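Low molecular weight phosphotyrosine protein phosphatase (Vibrio cholerae, PDB 6U1P) probably dephosphorylates phosphotyrosine in proteins, and belongs to a tyrosine phosphoregulatory system that controls exopolysaccharide biosynthesis and biofilm formation. Local coordinates at residues 19-24 with 58-63; 26-31 with 63-68. All blocks are in the same frame, centred on the assembly; numbering follows the deposited sequence.

In the fold
From the N terminus, strand 6-12 ends at C12, the predicted nucleophile, and a loop leads to R18, also predicted to be in the active site, where helix 18-32 begins. Its early turns enter contact 1 and its later turns contact 2. The chain then runs through strand 37-43 to helix 54-62. The last turns of that helix return to 19-24 and close contact 1; the loop that follows, 63-68, returns to 26-31 and closes contact 2. The two closures therefore cross rather than nest. Sharing Y63 and lying about 8 Å apart between centres, they bind one helix to both helix 54-62 and its exit loop, and both touch the second subunit.

Contact 1: 19-24 with 58-63; sequences SPMAEI and QALQDY
L60 reaches out from helix 54-62 and puts its branched end between M21 and I24, neighbours one helical turn apart on helix 18-32. The contact is wholly apolar and buried, with L60 supplying about half of the 172 Å² hidden between the segments. Its CG sits 4.0 Å from M21 CG, so it is the middle of the methionine chain, not the sulfur, that takes the leucine. The two methyls then divide the work. CD2 lies alongside the M21 turn, 4.0 Å from M21 O, while CD1 goes to I24 and meets its CG2 at 3.9 Å. I24 CD1 is modelled just 3.3 Å from L60 CD1, shorter than methyl groups normally allow; at 2.2 Å resolution the exact value is doubtful, though close packing is not. With CG anti to its carbonyl carbon (chi1 -69°), L60 reaches across toward helix 18-32; its CA is 7.0 Å from that of M21, the nearest CA pair. M21 runs extended through CG and then bends at the sulfur (chi3 -102°), and its side chain comes within about 5 Å of that of R18, a predicted active-site residue. The contact thus fastens helix 54-62 to the helix that begins at R18, the end of the phosphate-binding loop of this family. Around it, A22 faces the loop residues M89 and F112, E23 bonds to S41 of strand 37-43, and I141 of the second subunit packs on both M21 and A22.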
ATOM      1  N   SER B  19      -0.047  14.521   4.021  1.00 40.28           N
ATOM      2  CA  SER B  19      -0.381  15.946   3.949  1.00 47.87           C
ATOM      3  C   SER B  19      -1.605  16.195   3.053  1.00 48.26           C
ATOM      4  O   SER B  19      -2.436  17.042   3.410  1.00 49.82           O
ATOM      5  CB  SER B  19       0.832  16.805   3.533  1.00 43.21           C
ATOM      6  OG  SER B  19       1.429  16.418   2.302  1.00 43.89           O
ATOM      7  N   PRO B  20      -1.788  15.490   1.918  1.00 40.77           N
ATOM      8  CA  PRO B  20      -3.042  15.693   1.157  1.00 41.37           C
ATOM      9  C   PRO B  20      -4.274  15.284   1.942  1.00 42.34           C
ATOM     10  O   PRO B  20      -5.323  15.943   1.849  1.00 42.37           O
ATOM     11  CB  PRO B  20      -2.865  14.805  -0.086  1.00 36.50           C
ATOM     12  CG  PRO B  20      -1.445  14.482  -0.153  1.00 46.16           C
ATOM     13  CD  PRO B  20      -0.909  14.518   1.238  1.00 41.07           C
ATOM     14  N   MET B  21      -4.167  14.221   2.742  1.00 38.36           N
ATOM     15  CA  MET B  21      -5.271  13.866   3.631  1.00 40.74           C
ATOM     16  C   MET B  21      -5.610  15.004   4.591  1.00 43.52           C
ATOM     17  O   MET B  21      -6.782  15.344   4.779  1.00 43.38           O
ATOM     18  CB  MET B  21      -4.924  12.600   4.401  1.00 40.08           C
ATOM     19  CG  MET B  21      -5.123  11.333   3.553  1.00 42.30           C
ATOM     20  SD  MET B  21      -4.824   9.833   4.512  1.00 54.03           S
ATOM     21  CE  MET B  21      -3.203   9.374   3.954  1.00 56.37           C
ATOM     22  N   ALA B  22      -4.588  15.612   5.204  1.00 40.84           N
ATOM     23  CA  ALA B  22      -4.836  16.705   6.136  1.00 45.45           C
ATOM     24  C   ALA B  22      -5.460  17.904   5.436  1.00 43.93           C
ATOM     25  O   ALA B  22      -6.356  18.552   5.985  1.00 40.67           O
ATOM     26  CB  ALA B  22      -3.529  17.105   6.835  1.00 40.96           C
ATOM     27  N   GLU B  23      -4.995  18.216   4.225  1.00 40.49           N
ATOM     28  CA  GLU B  23      -5.549  19.348   3.478  1.00 46.69           C
ATOM     29  C   GLU B  23      -7.043  19.172   3.256  1.00 45.02           C
ATOM     30  O   GLU B  23      -7.842  20.072   3.544  1.00 47.46           O
ATOM     31  CB  GLU B  23      -4.842  19.483   2.121  1.00 49.82           C
ATOM     32  CG  GLU B  23      -5.457  20.560   1.207  1.00 52.45           C
ATOM     33  CD  GLU B  23      -4.767  20.680  -0.156  1.00 51.58           C
ATOM     34  OE1 GLU B  23      -3.788  19.949  -0.404  1.00 46.17           O
ATOM     35  OE2 GLU B  23      -5.210  21.510  -0.983  1.00 50.67           O
ATOM     36  N   ILE B  24      -7.437  17.990   2.782  1.00 43.90           N
ATOM     37  CA  ILE B  24      -8.836  17.734   2.478  1.00 39.49           C
ATOM     38  C   ILE B  24      -9.666  17.780   3.742  1.00 45.87           C
ATOM     39  O   ILE B  24     -10.752  18.381   3.771  1.00 41.61           O
ATOM     40  CB  ILE B  24      -8.952  16.377   1.767  1.00 38.39           C
ATOM     41  CG1 ILE B  24      -8.391  16.494   0.349  1.00 49.42           C
ATOM     42  CG2 ILE B  24     -10.394  15.881   1.751  1.00 38.87           C
ATOM     43  CD1 ILE B  24      -7.723  15.201  -0.127  1.00 49.74           C
ATOM     44  N   GLN B  58      -9.114   6.907  -1.188  1.00 40.43           N
ATOM     45  CA  GLN B  58     -10.208   5.998  -0.851  1.00 52.70           C
ATOM     46  C   GLN B  58     -10.476   5.995   0.647  1.00 52.30           C
ATOM     47  O   GLN B  58     -11.636   5.934   1.074  1.00 56.58           O
ATOM     48  CB  GLN B  58      -9.912   4.581  -1.346  1.00 57.03           C
ATOM     49  CG  GLN B  58     -10.914   3.507  -0.828  1.00 70.39           C
ATOM     50  CD  GLN B  58     -12.298   3.550  -1.509  1.00 74.35           C
ATOM     51  OE1 GLN B  58     -13.305   3.898  -0.881  1.00 70.42           O
ATOM     52  NE2 GLN B  58     -12.345   3.185  -2.793  1.00 79.39           N
ATOM     53  N   ALA B  59      -9.423   6.082   1.463  1.00 47.39           N
ATOM     54  CA  ALA B  59      -9.640   6.170   2.901  1.00 48.95           C
ATOM     55  C   ALA B  59     -10.412   7.444   3.262  1.00 47.25           C
ATOM     56  O   ALA B  59     -11.320   7.406   4.094  1.00 46.89           O
ATOM     57  CB  ALA B  59      -8.296   6.084   3.636  1.00 44.47           C
ATOM     58  N   LEU B  60     -10.142   8.557   2.577  1.00 44.91           N
ATOM     59  CA  LEU B  60     -10.933   9.762   2.833  1.00 42.02           C
ATOM     60  C   LEU B  60     -12.397   9.550   2.466  1.00 44.04           C
ATOM     61  O   LEU B  60     -13.300   9.982   3.195  1.00 42.38           O
ATOM     62  CB  LEU B  60     -10.370  10.955   2.065  1.00 39.53           C
ATOM     63  CG  LEU B  60      -9.015  11.482   2.543  1.00 40.51           C
ATOM     64  CD1 LEU B  60      -8.457  12.457   1.553  1.00 35.46           C
ATOM     65  CD2 LEU B  60      -9.101  12.167   3.886  1.00 39.87           C
ATOM     66  N   GLN B  61     -12.653   8.902   1.327  1.00 41.55           N
ATOM     67  CA  GLN B  61     -14.030   8.620   0.954  1.00 48.33           C
ATOM     68  C   GLN B  61     -14.705   7.722   1.984  1.00 51.02           C
ATOM     69  O   GLN B  61     -15.861   7.953   2.352  1.00 49.87           O
ATOM     70  CB  GLN B  61     -14.069   7.979  -0.433  1.00 50.25           C
ATOM     71  CG  GLN B  61     -13.595   8.920  -1.534  1.00 54.05           C
ATOM     72  CD  GLN B  61     -13.582   8.257  -2.903  1.00 63.73           C
ATOM     73  OE1 GLN B  61     -12.981   7.198  -3.094  1.00 66.80           O
ATOM     74  NE2 GLN B  61     -14.261   8.879  -3.862  1.00 68.79           N
ATOM     75  N   ASP B  62     -13.996   6.703   2.476  1.00 48.79           N
ATOM     76  CA  ASP B  62     -14.605   5.802   3.446  1.00 50.46           C
ATOM     77  C   ASP B  62     -15.130   6.561   4.654  1.00 52.48           C
ATOM     78  O   ASP B  62     -16.174   6.197   5.203  1.00 55.19           O
ATOM     79  CB  ASP B  62     -13.597   4.739   3.879  1.00 52.95           C
ATOM     80  CG  ASP B  62     -13.326   3.722   2.786  1.00 56.95           C
ATOM     81  OD1 ASP B  62     -14.198   3.552   1.902  1.00 59.19           O
ATOM     82  OD2 ASP B  62     -12.235   3.115   2.798  1.00 56.21           O
ATOM     83  N   TYR B  63     -14.480   7.667   5.021  1.00 47.07           N
ATOM     84  CA  TYR B  63     -14.888   8.458   6.175  1.00 53.94           C
ATOM     85  C   TYR B  63     -15.747   9.657   5.794  1.00 40.79           C
ATOM     86  O   TYR B  63     -15.918  10.563   6.607  1.00 52.08           O
ATOM     87  CB  TYR B  63     -13.663   8.906   6.974  1.00 51.38           C
ATOM     88  CG  TYR B  63     -13.079   7.774   7.775  1.00 54.38           C
ATOM     89  CD1 TYR B  63     -13.823   7.149   8.774  1.00 57.08           C
ATOM     90  CD2 TYR B  63     -11.808   7.291   7.503  1.00 60.97           C
ATOM     91  CE1 TYR B  63     -13.303   6.075   9.503  1.00 60.90           C
ATOM     92  CE2 TYR B  63     -11.280   6.226   8.222  1.00 67.28           C
ATOM     93  CZ  TYR B  63     -12.035   5.622   9.220  1.00 67.19           C
ATOM     94  OH  TYR B  63     -11.500   4.574   9.922  1.00 72.72           O
TER

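Contact 2: 26-31 with 63-68; sequences LRDKIR and YGYHPM
The CB of D28 meets the edge of the Y65 ring in its plane, 3.9 Å from CE1, while the carboxylate is turned 75° from the ring. D28 CG is 3.8 Å from Y65 CE1, an oblique approach. This is van der Waals contact; the polar bonds of the acid described here are made by OD2. With CG anti to the backbone N (chi1 176°), D28 leans out between helix and loop. R31 NH2, one turn further along, gives OD2 a weak hydrogen bond of 3.1 Å as part of a salt bridge, with OD2 lying at the edge of the guanidinium, in its plane. A water donates to the same OD2 and accepts from H66 N at 2.9 Å, joining the helix to the loop backbone. At the far end of the ring, K29 bends its chain round so that NZ comes to the ring edge and makes a weak hydrogen bond to Y65 OH at 3.3 Å. The stronger partner of that hydroxyl is E142 of the second subunit. R27 approaches M68 O, 4.2 Å from NH1, but its guanidinium is committed to E23. The loop is set up by a Schellman motif at the end of helix 54-62, with G64 at positive phi and Y65 N bonded to L60 O, which turns Y65 back against helix 18-32. If Y65 OH takes the weak bond from K29, its proton can go to E142 of the second subunit; the ammonium would tend to favour, and the carboxylate to oppose, loss of that proton. The hydroxyl thus links K29 weakly to E142 and carries this surface contact into the dimer interface.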
ATOM      1  N   LEU B  26      -8.859  19.273   6.711  1.00 42.81           N
ATOM      2  CA  LEU B  26      -8.890  20.638   7.227  1.00 59.02           C
ATOM      3  C   LEU B  26      -9.864  21.498   6.436  1.00 56.55           C
ATOM      4  O   LEU B  26     -10.718  22.178   7.015  1.00 62.14           O
ATOM      5  CB  LEU B  26      -7.491  21.260   7.194  1.00 55.26           C
ATOM      6  CG  LEU B  26      -6.625  20.814   8.362  1.00 56.87           C
ATOM      7  CD1 LEU B  26      -5.183  21.241   8.160  1.00 54.20           C
ATOM      8  CD2 LEU B  26      -7.174  21.386   9.662  1.00 54.85           C
ATOM      9  N   ARG B  27      -9.770  21.450   5.103  1.00 52.67           N
ATOM     10  CA  ARG B  27     -10.642  22.273   4.271  1.00 52.50           C
ATOM     11  C   ARG B  27     -12.108  22.057   4.629  1.00 54.94           C
ATOM     12  O   ARG B  27     -12.867  23.019   4.796  1.00 60.42           O
ATOM     13  CB  ARG B  27     -10.398  21.959   2.796  1.00 50.27           C
ATOM     14  CG  ARG B  27     -11.368  22.677   1.863  1.00 56.47           C
ATOM     15  CD  ARG B  27     -10.948  22.530   0.400  1.00 49.39           C
ATOM     16  NE  ARG B  27      -9.641  23.151   0.188  1.00 48.65           N
ATOM     17  CZ  ARG B  27      -8.562  22.507  -0.252  1.00 44.77           C
ATOM     18  NH1 ARG B  27      -8.625  21.201  -0.543  1.00 43.02           N
ATOM     19  NH2 ARG B  27      -7.421  23.167  -0.379  1.00 45.22           N
ATOM     20  N   ASP B  28     -12.501  20.802   4.809  1.00 55.14           N
ATOM     21  CA  ASP B  28     -13.881  20.466   5.140  1.00 51.45           C
ATOM     22  C   ASP B  28     -14.283  21.039   6.494  1.00 61.19           C
ATOM     23  O   ASP B  28     -15.351  21.658   6.638  1.00 57.57           O
ATOM     24  CB  ASP B  28     -14.027  18.946   5.125  1.00 51.32           C
ATOM     25  CG  ASP B  28     -15.397  18.483   5.543  1.00 60.67           C
ATOM     26  OD1 ASP B  28     -15.736  18.590   6.737  1.00 65.09           O
ATOM     27  OD2 ASP B  28     -16.125  17.979   4.672  1.00 63.82           O
ATOM     28  N   LYS B  29     -13.439  20.839   7.508  1.00 61.60           N
ATOM     29  CA  LYS B  29     -13.801  21.327   8.832  1.00 61.32           C
ATOM     30  C   LYS B  29     -13.803  22.842   8.859  1.00 66.50           C
ATOM     31  O   LYS B  29     -14.612  23.452   9.571  1.00 71.09           O
ATOM     32  CB  LYS B  29     -12.863  20.741   9.884  1.00 60.43           C
ATOM     33  CG  LYS B  29     -12.896  19.213   9.886  1.00 59.75           C
ATOM     34  CD  LYS B  29     -12.674  18.644  11.256  1.00 60.59           C
ATOM     35  CE  LYS B  29     -13.194  17.228  11.335  1.00 58.10           C
ATOM     36  NZ  LYS B  29     -14.467  17.058  10.559  1.00 66.16           N
ATOM     37  N   ILE B  30     -12.934  23.467   8.067  1.00 61.78           N
ATOM     38  CA  ILE B  30     -12.979  24.917   7.952  1.00 58.67           C
ATOM     39  C   ILE B  30     -14.315  25.343   7.365  1.00 61.97           C
ATOM     40  O   ILE B  30     -14.970  26.268   7.864  1.00 60.78           O
ATOM     41  CB  ILE B  30     -11.796  25.422   7.106  1.00 56.72           C
ATOM     42  CG1 ILE B  30     -10.491  25.277   7.890  1.00 59.63           C
ATOM     43  CG2 ILE B  30     -12.011  26.863   6.701  1.00 57.82           C
ATOM     44  CD1 ILE B  30      -9.260  25.243   7.027  1.00 56.80           C
ATOM     45  N   ARG B  31     -14.782  24.620   6.350  1.00 58.92           N
ATOM     46  CA  ARG B  31     -16.022  25.018   5.706  1.00 66.42           C
ATOM     47  C   ARG B  31     -17.222  24.759   6.608  1.00 69.51           C
ATOM     48  O   ARG B  31     -18.193  25.521   6.567  1.00 76.37           O
ATOM     49  CB  ARG B  31     -16.159  24.280   4.374  1.00 70.55           C
ATOM     50  CG  ARG B  31     -17.465  24.494   3.648  1.00 79.74           C
ATOM     51  CD  ARG B  31     -17.772  23.321   2.725  1.00 87.13           C
ATOM     52  NE  ARG B  31     -17.604  22.021   3.379  1.00 91.92           N
ATOM     53  CZ  ARG B  31     -18.571  21.376   4.026  1.00 95.64           C
ATOM     54  NH1 ARG B  31     -19.782  21.913   4.114  1.00 96.85           N
ATOM     55  NH2 ARG B  31     -18.325  20.195   4.588  1.00 95.53           N
ATOM     56  N   TYR B  63     -14.480   7.667   5.021  1.00 47.07           N
ATOM     57  CA  TYR B  63     -14.888   8.458   6.175  1.00 53.94           C
ATOM     58  C   TYR B  63     -15.747   9.657   5.794  1.00 40.79           C
ATOM     59  O   TYR B  63     -15.918  10.563   6.607  1.00 52.08           O
ATOM     60  CB  TYR B  63     -13.663   8.906   6.974  1.00 51.38           C
ATOM     61  CG  TYR B  63     -13.079   7.774   7.775  1.00 54.38           C
ATOM     62  CD1 TYR B  63     -13.823   7.149   8.774  1.00 57.08           C
ATOM     63  CD2 TYR B  63     -11.808   7.291   7.503  1.00 60.97           C
ATOM     64  CE1 TYR B  63     -13.303   6.075   9.503  1.00 60.90           C
ATOM     65  CE2 TYR B  63     -11.280   6.226   8.222  1.00 67.28           C
ATOM     66  CZ  TYR B  63     -12.035   5.622   9.220  1.00 67.19           C
ATOM     67  OH  TYR B  63     -11.500   4.574   9.922  1.00 72.72           O
ATOM     68  N   GLY B  64     -16.296   9.674   4.580  1.00 43.36           N
ATOM     69  CA  GLY B  64     -17.240  10.701   4.187  1.00 47.41           C
ATOM     70  C   GLY B  64     -16.648  11.997   3.669  1.00 53.71           C
ATOM     71  O   GLY B  64     -17.400  12.948   3.452  1.00 57.24           O
ATOM     72  N   TYR B  65     -15.340  12.076   3.453  1.00 49.17           N
ATOM     73  CA  TYR B  65     -14.749  13.247   2.813  1.00 47.65           C
ATOM     74  C   TYR B  65     -14.744  13.118   1.293  1.00 49.54           C
ATOM     75  O   TYR B  65     -14.574  12.032   0.737  1.00 53.41           O
ATOM     76  CB  TYR B  65     -13.319  13.473   3.287  1.00 41.80           C
ATOM     77  CG  TYR B  65     -13.251  13.796   4.735  1.00 44.51           C
ATOM     78  CD1 TYR B  65     -13.363  15.107   5.181  1.00 47.35           C
ATOM     79  CD2 TYR B  65     -13.093  12.798   5.671  1.00 41.43           C
ATOM     80  CE1 TYR B  65     -13.313  15.403   6.524  1.00 44.56           C
ATOM     81  CE2 TYR B  65     -13.038  13.091   7.011  1.00 43.69           C
ATOM     82  CZ  TYR B  65     -13.142  14.391   7.429  1.00 38.93           C
ATOM     83  OH  TYR B  65     -13.087  14.677   8.765  1.00 42.92           O
ATOM     84  N   HIS B  66     -14.930  14.249   0.626  1.00 48.30           N
ATOM     85  CA  HIS B  66     -14.875  14.288  -0.825  1.00 51.55           C
ATOM     86  C   HIS B  66     -13.477  14.700  -1.260  1.00 51.78           C
ATOM     87  O   HIS B  66     -13.115  15.876  -1.111  1.00 52.98           O
ATOM     88  CB  HIS B  66     -15.904  15.259  -1.382  1.00 56.48           C
ATOM     89  CG  HIS B  66     -15.905  15.324  -2.876  1.00 63.61           C
ATOM     90  ND1 HIS B  66     -16.305  14.263  -3.663  1.00 61.94           N
ATOM     91  CD2 HIS B  66     -15.526  16.307  -3.728  1.00 60.85           C
ATOM     92  CE1 HIS B  66     -16.178  14.593  -4.936  1.00 66.96           C
ATOM     93  NE2 HIS B  66     -15.709  15.828  -5.002  1.00 65.96           N
ATOM     94  N   PRO B  67     -12.669  13.798  -1.793  1.00 45.43           N
ATOM     95  CA  PRO B  67     -11.280  14.153  -2.126  1.00 49.69           C
ATOM     96  C   PRO B  67     -11.171  14.872  -3.472  1.00 55.94           C
ATOM     97  O   PRO B  67     -10.821  14.306  -4.515  1.00 60.68           O
ATOM     98  CB  PRO B  67     -10.584  12.790  -2.165  1.00 45.04           C
ATOM     99  CG  PRO B  67     -11.660  11.830  -2.603  1.00 44.70           C
ATOM    100  CD  PRO B  67     -13.007  12.425  -2.201  1.00 46.02           C
ATOM    101  N   MET B  68     -11.420  16.184  -3.472  1.00 47.91           N
ATOM    102  CA  MET B  68     -11.098  16.993  -4.642  1.00 51.73           C
ATOM    103  C   MET B  68      -9.734  17.602  -4.370  1.00 46.65           C
ATOM    104  O   MET B  68      -9.565  18.298  -3.379  1.00 43.54           O
ATOM    105  CB  MET B  68     -12.135  18.074  -4.914  1.00 55.30           C
ATOM    106  CG  MET B  68     -11.618  19.149  -5.809  1.00 65.98           C
ATOM    107  SD  MET B  68     -12.941  20.074  -6.569  1.00 77.32           S
ATOM    108  CE  MET B  68     -13.618  20.925  -5.168  1.00 76.91           C
TER
HETATM  109  O   HOH W   1     -14.896  16.773   2.095  1.00 51.40           O